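Local atomic coordinates of VP5 (Halorubrum pleomorphic virus 2, PDB entry 6QGI), a protein that forms part of the envelope of a haloarchaeal virus and probably mediates fusion of that envelope with the host membrane. Residues V238-N241 with V242-G245; E466-D470 with S471-T475; V69-T72 with A73-A77; Y192-P195 with M196-L199. All coordinates share one frame; numbering follows the deposited sequence.

Contact 1. Residues V238-N241 with V242-G245; sequences VLQN and VRSG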
# COMPACT_ATOMS: atom_id res chain seq x y z
N VAL A 238 -14.31 -14.16 0.60
CA VAL A 238 -13.84 -14.45 -0.76
C VAL A 238 -13.56 -15.96 -0.89
O VAL A 238 -14.04 -16.57 -1.84
CB VAL A 238 -12.61 -13.57 -1.14
CG1 VAL A 238 -11.81 -14.16 -2.30
CG2 VAL A 238 -13.04 -12.14 -1.47
N LEU A 239 -12.83 -16.55 0.07
CA LEU A 239 -12.48 -17.97 0.08
C LEU A 239 -13.72 -18.86 0.09
O LEU A 239 -13.76 -19.84 -0.65
CB LEU A 239 -11.55 -18.30 1.27
CG LEU A 239 -11.17 -19.77 1.52
CD1 LEU A 239 -10.35 -20.34 0.39
CD2 LEU A 239 -10.42 -19.92 2.81
N GLN A 240 -14.73 -18.50 0.90
CA GLN A 240 -15.98 -19.25 1.02
C GLN A 240 -16.85 -19.09 -0.23
O GLN A 240 -17.44 -20.07 -0.69
CB GLN A 240 -16.76 -18.81 2.27
CG GLN A 240 -16.07 -19.15 3.61
CD GLN A 240 -15.78 -20.62 3.83
OE1 GLN A 240 -16.60 -21.50 3.56
NE2 GLN A 240 -14.59 -20.91 4.33
N ASN A 241 -16.92 -17.86 -0.79
CA ASN A 241 -17.71 -17.54 -1.99
C ASN A 241 -17.13 -18.17 -3.25
O ASN A 241 -17.91 -18.61 -4.10
CB ASN A 241 -17.85 -16.02 -2.18
CG ASN A 241 -18.74 -15.31 -1.18
OD1 ASN A 241 -19.40 -15.92 -0.32
ND2 ASN A 241 -18.78 -13.99 -1.26
N VAL A 242 -15.79 -18.21 -3.40
CA VAL A 242 -15.16 -18.81 -4.59
C VAL A 242 -15.32 -20.34 -4.52
O VAL A 242 -15.59 -20.94 -5.55
CB VAL A 242 -13.68 -18.37 -4.82
CG1 VAL A 242 -13.10 -19.02 -6.07
CG2 VAL A 242 -13.59 -16.85 -4.95
N ARG A 243 -15.20 -20.96 -3.32
CA ARG A 243 -15.39 -22.41 -3.12
C ARG A 243 -16.81 -22.84 -3.51
O ARG A 243 -16.97 -23.78 -4.28
CB ARG A 243 -15.11 -22.82 -1.66
CG ARG A 243 -13.65 -23.05 -1.33
CD ARG A 243 -13.46 -23.04 0.18
NE ARG A 243 -12.10 -23.38 0.58
CZ ARG A 243 -11.66 -23.39 1.83
NH1 ARG A 243 -12.48 -23.04 2.83
NH2 ARG A 243 -10.41 -23.72 2.11
N SER A 244 -17.83 -22.15 -2.97
CA SER A 244 -19.25 -22.41 -3.22
C SER A 244 -19.62 -22.08 -4.67
O SER A 244 -20.41 -22.80 -5.29
CB SER A 244 -20.13 -21.60 -2.27
OG SER A 244 -19.74 -21.80 -0.92
N GLY A 245 -19.03 -21.00 -5.18
CA GLY A 245 -19.24 -20.52 -6.54
C GLY A 245 -18.64 -21.41 -7.61
O GLY A 245 -19.28 -21.62 -8.64

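Contact 2. Residues E466-D470 with S471-T475; sequences EPHTD and SNYIT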
# COMPACT_ATOMS: atom_id res chain seq x y z
N GLU A 466 -14.21 -8.38 -17.65
CA GLU A 466 -15.45 -8.82 -17.01
C GLU A 466 -15.12 -9.65 -15.76
O GLU A 466 -14.29 -10.56 -15.84
CB GLU A 466 -16.30 -9.62 -17.99
CG GLU A 466 -17.69 -9.95 -17.48
CD GLU A 466 -18.59 -10.63 -18.48
OE1 GLU A 466 -18.79 -10.08 -19.59
OE2 GLU A 466 -19.11 -11.73 -18.16
N PRO A 467 -15.65 -9.31 -14.58
CA PRO A 467 -15.29 -10.08 -13.38
C PRO A 467 -15.93 -11.46 -13.43
O PRO A 467 -16.95 -11.62 -14.08
CB PRO A 467 -15.85 -9.23 -12.23
CG PRO A 467 -16.20 -7.90 -12.86
CD PRO A 467 -16.61 -8.25 -14.24
N HIS A 468 -15.32 -12.44 -12.77
CA HIS A 468 -15.81 -13.81 -12.74
C HIS A 468 -17.00 -13.98 -11.81
O HIS A 468 -17.11 -13.29 -10.79
CB HIS A 468 -14.70 -14.77 -12.30
CG HIS A 468 -13.68 -15.04 -13.34
ND1 HIS A 468 -13.80 -16.09 -14.22
CD2 HIS A 468 -12.49 -14.44 -13.56
CE1 HIS A 468 -12.71 -16.08 -14.96
NE2 HIS A 468 -11.89 -15.09 -14.61
N THR A 469 -17.86 -14.92 -12.17
CA THR A 469 -19.09 -15.34 -11.49
C THR A 469 -19.16 -16.85 -11.66
O THR A 469 -18.34 -17.43 -12.38
CB THR A 469 -20.33 -14.62 -12.10
OG1 THR A 469 -20.66 -15.17 -13.37
CG2 THR A 469 -20.20 -13.10 -12.17
N ASP A 470 -20.14 -17.49 -11.03
CA ASP A 470 -20.32 -18.94 -11.18
C ASP A 470 -20.89 -19.32 -12.56
O ASP A 470 -20.83 -20.49 -12.91
CB ASP A 470 -21.20 -19.51 -10.05
CG ASP A 470 -22.39 -18.66 -9.60
OD1 ASP A 470 -22.84 -17.80 -10.38
OD2 ASP A 470 -22.88 -18.89 -8.46
N SER A 471 -21.47 -18.39 -13.31
CA SER A 471 -22.03 -18.74 -14.63
C SER A 471 -21.22 -18.18 -15.83
O SER A 471 -21.54 -18.53 -16.96
CB SER A 471 -23.48 -18.28 -14.72
OG SER A 471 -23.60 -16.88 -14.55
N ASN A 472 -20.18 -17.35 -15.59
CA ASN A 472 -19.44 -16.77 -16.72
C ASN A 472 -18.13 -17.52 -17.05
O ASN A 472 -17.77 -18.49 -16.37
CB ASN A 472 -19.16 -15.28 -16.48
CG ASN A 472 -18.34 -14.94 -15.28
OD1 ASN A 472 -17.71 -15.79 -14.67
ND2 ASN A 472 -18.35 -13.68 -14.94
N TYR A 473 -17.43 -17.07 -18.14
CA TYR A 473 -16.18 -17.61 -18.71
C TYR A 473 -16.37 -19.09 -19.07
O TYR A 473 -15.61 -19.97 -18.67
CB TYR A 473 -14.98 -17.36 -17.78
CG TYR A 473 -14.57 -15.90 -17.78
CD1 TYR A 473 -13.64 -15.43 -18.71
CD2 TYR A 473 -15.13 -14.99 -16.89
CE1 TYR A 473 -13.28 -14.08 -18.74
CE2 TYR A 473 -14.73 -13.66 -16.88
CZ TYR A 473 -13.82 -13.20 -17.81
OH TYR A 473 -13.44 -11.89 -17.86
N ILE A 474 -17.44 -19.33 -19.84
CA ILE A 474 -17.87 -20.64 -20.32
C ILE A 474 -17.72 -20.70 -21.85
O ILE A 474 -18.07 -21.72 -22.46
CB ILE A 474 -19.33 -20.94 -19.85
CG1 ILE A 474 -20.35 -19.91 -20.43
CG2 ILE A 474 -19.40 -21.00 -18.32
CD1 ILE A 474 -21.83 -20.36 -20.42
N THR A 475 -17.18 -19.62 -22.46
CA THR A 475 -16.93 -19.52 -23.90
C THR A 475 -15.47 -19.14 -24.14
O THR A 475 -14.86 -18.49 -23.28
CB THR A 475 -17.88 -18.52 -24.61
OG1 THR A 475 -17.47 -17.17 -24.37
CG2 THR A 475 -19.35 -18.71 -24.23

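Contact 3. Residues V69-T72 with A73-A77; sequences VKHT and AYTDA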
# COMPACT_ATOMS: atom_id res chain seq x y z
N VAL A 69 -8.79 -10.44 -5.86
CA VAL A 69 -8.31 -11.72 -5.33
C VAL A 69 -9.34 -12.78 -5.74
O VAL A 69 -8.96 -13.82 -6.26
CB VAL A 69 -8.06 -11.68 -3.80
CG1 VAL A 69 -7.68 -13.05 -3.26
CG2 VAL A 69 -6.98 -10.66 -3.44
N LYS A 70 -10.64 -12.44 -5.58
CA LYS A 70 -11.79 -13.27 -5.95
C LYS A 70 -11.75 -13.59 -7.45
O LYS A 70 -11.95 -14.74 -7.83
CB LYS A 70 -13.10 -12.56 -5.57
CG LYS A 70 -14.34 -13.41 -5.74
CD LYS A 70 -15.62 -12.63 -5.57
CE LYS A 70 -16.31 -12.40 -6.89
NZ LYS A 70 -17.64 -11.77 -6.71
N HIS A 71 -11.44 -12.58 -8.29
CA HIS A 71 -11.32 -12.68 -9.75
C HIS A 71 -10.14 -13.58 -10.14
O HIS A 71 -10.29 -14.43 -11.02
CB HIS A 71 -11.15 -11.27 -10.36
CG HIS A 71 -11.05 -11.24 -11.85
ND1 HIS A 71 -12.16 -11.37 -12.66
CD2 HIS A 71 -9.96 -11.06 -12.64
CE1 HIS A 71 -11.73 -11.28 -13.90
NE2 HIS A 71 -10.41 -11.10 -13.95
N THR A 72 -8.98 -13.39 -9.47
CA THR A 72 -7.75 -14.14 -9.72
C THR A 72 -7.97 -15.61 -9.34
O THR A 72 -7.63 -16.49 -10.14
CB THR A 72 -6.58 -13.49 -8.99
OG1 THR A 72 -6.48 -12.14 -9.44
CG2 THR A 72 -5.25 -14.19 -9.24
N ALA A 73 -8.58 -15.87 -8.16
CA ALA A 73 -8.90 -17.21 -7.66
C ALA A 73 -9.73 -17.97 -8.68
O ALA A 73 -9.36 -19.09 -9.03
CB ALA A 73 -9.64 -17.12 -6.33
N TYR A 74 -10.78 -17.32 -9.22
CA TYR A 74 -11.67 -17.89 -10.23
C TYR A 74 -10.94 -18.23 -11.53
O TYR A 74 -11.19 -19.30 -12.08
CB TYR A 74 -12.83 -16.94 -10.52
CG TYR A 74 -14.10 -17.22 -9.74
CD1 TYR A 74 -14.77 -18.43 -9.88
CD2 TYR A 74 -14.68 -16.23 -8.95
CE1 TYR A 74 -15.96 -18.68 -9.19
CE2 TYR A 74 -15.87 -16.46 -8.27
CZ TYR A 74 -16.51 -17.69 -8.39
OH TYR A 74 -17.68 -17.93 -7.72
N THR A 75 -10.04 -17.35 -12.02
CA THR A 75 -9.26 -17.58 -13.25
C THR A 75 -8.48 -18.91 -13.15
O THR A 75 -8.62 -19.75 -14.04
CB THR A 75 -8.34 -16.37 -13.55
OG1 THR A 75 -9.14 -15.20 -13.74
CG2 THR A 75 -7.47 -16.58 -14.78
N ASP A 76 -7.73 -19.12 -12.05
CA ASP A 76 -6.92 -20.33 -11.81
C ASP A 76 -7.78 -21.57 -11.58
O ASP A 76 -7.40 -22.65 -12.02
CB ASP A 76 -6.00 -20.13 -10.59
CG ASP A 76 -4.84 -19.18 -10.78
OD1 ASP A 76 -4.56 -18.80 -11.95
OD2 ASP A 76 -4.20 -18.81 -9.78
N ALA A 77 -8.91 -21.40 -10.87
CA ALA A 77 -9.85 -22.47 -10.55
C ALA A 77 -10.56 -22.96 -11.81
O ALA A 77 -10.63 -24.17 -12.03
CB ALA A 77 -10.87 -21.99 -9.54

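Contact 4. Residues Y192-P195 with M196-L199; sequences YYDP and MSGL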
# COMPACT_ATOMS: atom_id res chain seq x y z
N TYR A 192 -5.89 -11.06 23.87
CA TYR A 192 -4.98 -11.38 22.78
C TYR A 192 -5.56 -10.88 21.46
O TYR A 192 -6.73 -11.14 21.17
CB TYR A 192 -4.69 -12.89 22.73
CG TYR A 192 -4.10 -13.43 24.02
CD1 TYR A 192 -2.72 -13.45 24.22
CD2 TYR A 192 -4.91 -13.95 25.03
CE1 TYR A 192 -2.17 -13.97 25.39
CE2 TYR A 192 -4.37 -14.46 26.21
CZ TYR A 192 -3.00 -14.47 26.38
OH TYR A 192 -2.46 -14.97 27.54
N TYR A 193 -4.76 -10.13 20.70
CA TYR A 193 -5.17 -9.56 19.42
C TYR A 193 -4.40 -10.15 18.27
O TYR A 193 -3.18 -10.23 18.31
CB TYR A 193 -5.00 -8.03 19.39
CG TYR A 193 -5.63 -7.26 20.53
CD1 TYR A 193 -6.87 -7.61 21.04
CD2 TYR A 193 -5.01 -6.12 21.05
CE1 TYR A 193 -7.46 -6.89 22.07
CE2 TYR A 193 -5.60 -5.37 22.05
CZ TYR A 193 -6.83 -5.76 22.56
OH TYR A 193 -7.38 -5.04 23.58
N ASP A 194 -5.13 -10.50 17.21
CA ASP A 194 -4.59 -11.04 15.96
C ASP A 194 -5.56 -10.63 14.83
O ASP A 194 -6.68 -10.20 15.14
CB ASP A 194 -4.38 -12.58 16.07
CG ASP A 194 -5.60 -13.41 16.38
OD1 ASP A 194 -6.67 -12.84 16.55
OD2 ASP A 194 -5.48 -14.63 16.44
N PRO A 195 -5.19 -10.70 13.53
CA PRO A 195 -6.13 -10.27 12.48
C PRO A 195 -7.44 -11.06 12.39
O PRO A 195 -8.41 -10.55 11.82
CB PRO A 195 -5.32 -10.44 11.19
CG PRO A 195 -3.91 -10.47 11.61
CD PRO A 195 -3.90 -11.12 12.95
N MET A 196 -7.47 -12.27 12.97
CA MET A 196 -8.68 -13.14 12.93
C MET A 196 -9.67 -12.79 14.05
O MET A 196 -10.87 -12.71 13.75
CB MET A 196 -8.29 -14.61 13.04
CG MET A 196 -7.31 -15.07 11.98
SD MET A 196 -5.60 -14.59 12.35
CE MET A 196 -5.08 -16.00 13.33
N SER A 197 -9.18 -12.60 15.28
CA SER A 197 -10.06 -12.32 16.42
C SER A 197 -10.41 -10.83 16.52
O SER A 197 -11.52 -10.50 16.96
CB SER A 197 -9.42 -12.79 17.72
OG SER A 197 -8.41 -11.92 18.20
N GLY A 198 -9.48 -9.96 16.14
CA GLY A 198 -9.64 -8.52 16.25
C GLY A 198 -9.61 -8.08 17.70
O GLY A 198 -8.93 -8.72 18.52
N LEU A 199 -10.35 -7.03 18.04
CA LEU A 199 -10.43 -6.55 19.43
C LEU A 199 -11.51 -7.33 20.17
O LEU A 199 -12.37 -7.93 19.54
CB LEU A 199 -10.72 -5.05 19.48
CG LEU A 199 -9.74 -4.08 18.81
CD1 LEU A 199 -10.05 -2.68 19.23
CD2 LEU A 199 -8.28 -4.38 19.16

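Contact 1. Residues V238-N241 with V242-G245
L239 and R243, one helical turn apart, give a worked example of an aliphatic side chain serving as a platform for a flat cation. The methyl CD1 of L239 lies against one face of the guanidinium, toward its rim, and reaches R243 NE at 3.5 Å; CD2 sits 3.7 Å from R243 NH1. With chi1 at 175°, L239 CG stands beside its own carbonyl carbon, and from there both methyls meet the guanidinium, which the straight chain of R243 carries out to them. The charged end finds its partner on another helix, where NH2 is hydrogen-bonded to N103 OD1. At the guanidinium edge, Q240 NE2 stands 3.4 Å from R243 NH1; both are donors, and the amide plane is turned 82° from the guanidinium. On the buried side V238 and V242 run side by side, CG1 to CG2 4.2 Å, and both touch K70 of helix 66-86.

This is the i to i+4 pattern of an alpha-helix, here inside helix 225-253, with one side-chain addition.

The backbone bonds run from V242 N to V238 O, R243 N to L239 O, S244 N to Q240 O and G245 N to N241 O. S244 OG also donates to Q240 O at 2.9 Å, and the two S244 donors approach that oxygen from opposite faces of the carbonyl plane.

Contact 2. Residues E466-D470 with S471-T475
E466 meets Y473 through its backbone: the phenol OH donates to E466 O over 2.6 Å, tilted slightly from the carbonyl plane, so the far end of the tyrosine is tied to the start of the segment. At P467 the carbonyl oxygen takes a weak, strongly bent bond from N472 ND2 (2.6 Å, 122° at the hydrogen). H468 follows, its ring in an offset stack on Y473, with centroids 4.0 Å apart and planes inclined by 29°. Y473 CE2 lies over the centre of the imidazole, while H468 CE1 falls toward the rim of the phenol ring. The imidazole is fixed from outside as well, since K78 NZ is hydrogen-bonded to ND1 and the W479 ring also meets it.

T469 bonds through both its backbone N and its hydroxyl. Its N-H gives N472 OD1 a bond of 2.7 Å. S471 N to T469 OG1 (3.3 Å) is the bond of an ST turn, here weak, and N472 N adds a second weak one to OG1 (3.1 Å), making T469 and N472 a reciprocal side-chain to backbone pair. N472 can face back like this because its CG stands between the backbone N and the carbonyl carbon (chi1 61°). The chain turns at D470 and S471, and D470 touches T248 of helix 225-253.

Side-chain to backbone bonds thus link the two halves of a loop without regular secondary structure: OD1 of N472 takes a good one, ND2 gives a weak one. The lysine beside H468 would probably disfavour protonation of its ND1.

Contact 3. Residues V69-T72 with A73-A77
T75 folds back over H71 on the same helix, one turn earlier. Its CB rests 3.5 Å from T72 O and a little farther, 3.7 Å, from H71 O. From there OG1, placed anti to its own carbonyl carbon (chi1 -61°), turns toward the preceding turn and donates to H71 O at 3.1 Å. The backbone N of T75 gives the same oxygen a second bond, and the two donors arrive from opposite faces of the carbonyl plane. The hydroxyl also lies above one face of the H71 imidazole, offset to its rim and 4.3 Å from H71 NE2, and it has a weak hydrogen bond to H468 NE2.

Elsewhere the turn follows ordinary alpha-helical bonding, A73 N to V69 O and D76 N to T72 O among them. Beside the polar pair, Y74 CE2 comes within 4.2 Å of K70 CG, a loose contact. The acid of D76 makes a salt bridge with R271.

Helix 66-86 is enclosed on several sides here: V69 and T72 pack on Y105 of helix 91-133, A73 and A77 on V242 and I246 of helix 225-253, respectively, and H71 and T75 on L482 and W479 of helix 476-496, respectively.

Contact 4. Residues Y192-P195 with M196-L199
D194 and S197 close an Asx motif just where strand 189-193 ends. The aspartate side chain takes the N-H three residues on, and its carbonyl takes the N-H four residues on, so that the chain makes one alpha-like turn through P195, M196 and S197. At the tight centre D194 OD1 accepts twice, from S197 N at 2.8 Å and from S197 OG at 2.6 Å. The two donors come from opposite faces of the carboxylate plane, the hydroxyl on the syn side but well out of the plane. D194 CG lies between its backbone N and carbonyl carbon (chi1 59°), which swings the acid over the turn it closes. G198 N also reaches D194 O at 3.0 Å, and the positive phi of G198 (70°) then lets the chain leave in a new direction. The other carboxylate oxygen, OD2, is hydrogen-bonded to T167 OG1. M196, bent at its second and third torsions, belongs to this packed part: it lies beside P195 with SD 3.9 Å from CD, and its methyl CE approaches D194 OD2 at 3.4 Å. P195 is buried against F113, L114 and W117 of helix 91-133.

The other side is more open. S197 is exposed despite its strong grip on the acid, and Y192, partly exposed, lies against T181 and E183 of strand 176-186.

Past the turn the chain returns to the strand end, where Y193, whose OH is hydrogen-bonded to L206 N, receives a CH-pi contact: L199 CD2 stands over the middle of the ring, 3.8 Å from its centroid and only 6° off the normal.

Contacts 1, 2 and 3 form one neighbourhood, while contact 4 stands apart. Contact 3 is the hub, its centre about 10 Å from that of contact 1 and about 11 Å from that of contact 2. Toward contact 1, Y74 OH comes within 3.2 Å of G245 CA and K70 CG within 3.6 Å of V242 CG2. Toward contact 2, H71 ND1 lies 3.2 Å from H468 CD2. Contacts 1 and 2 also meet directly, G245 O to D470 CB. Contact 4 packs on helix 225-253, which carries contact 1, and on helix 91-133, which also touches contacts 1 and 3, yet its nearest atoms remain about 11 Å from contact 1 and about 24 Å from contact 2.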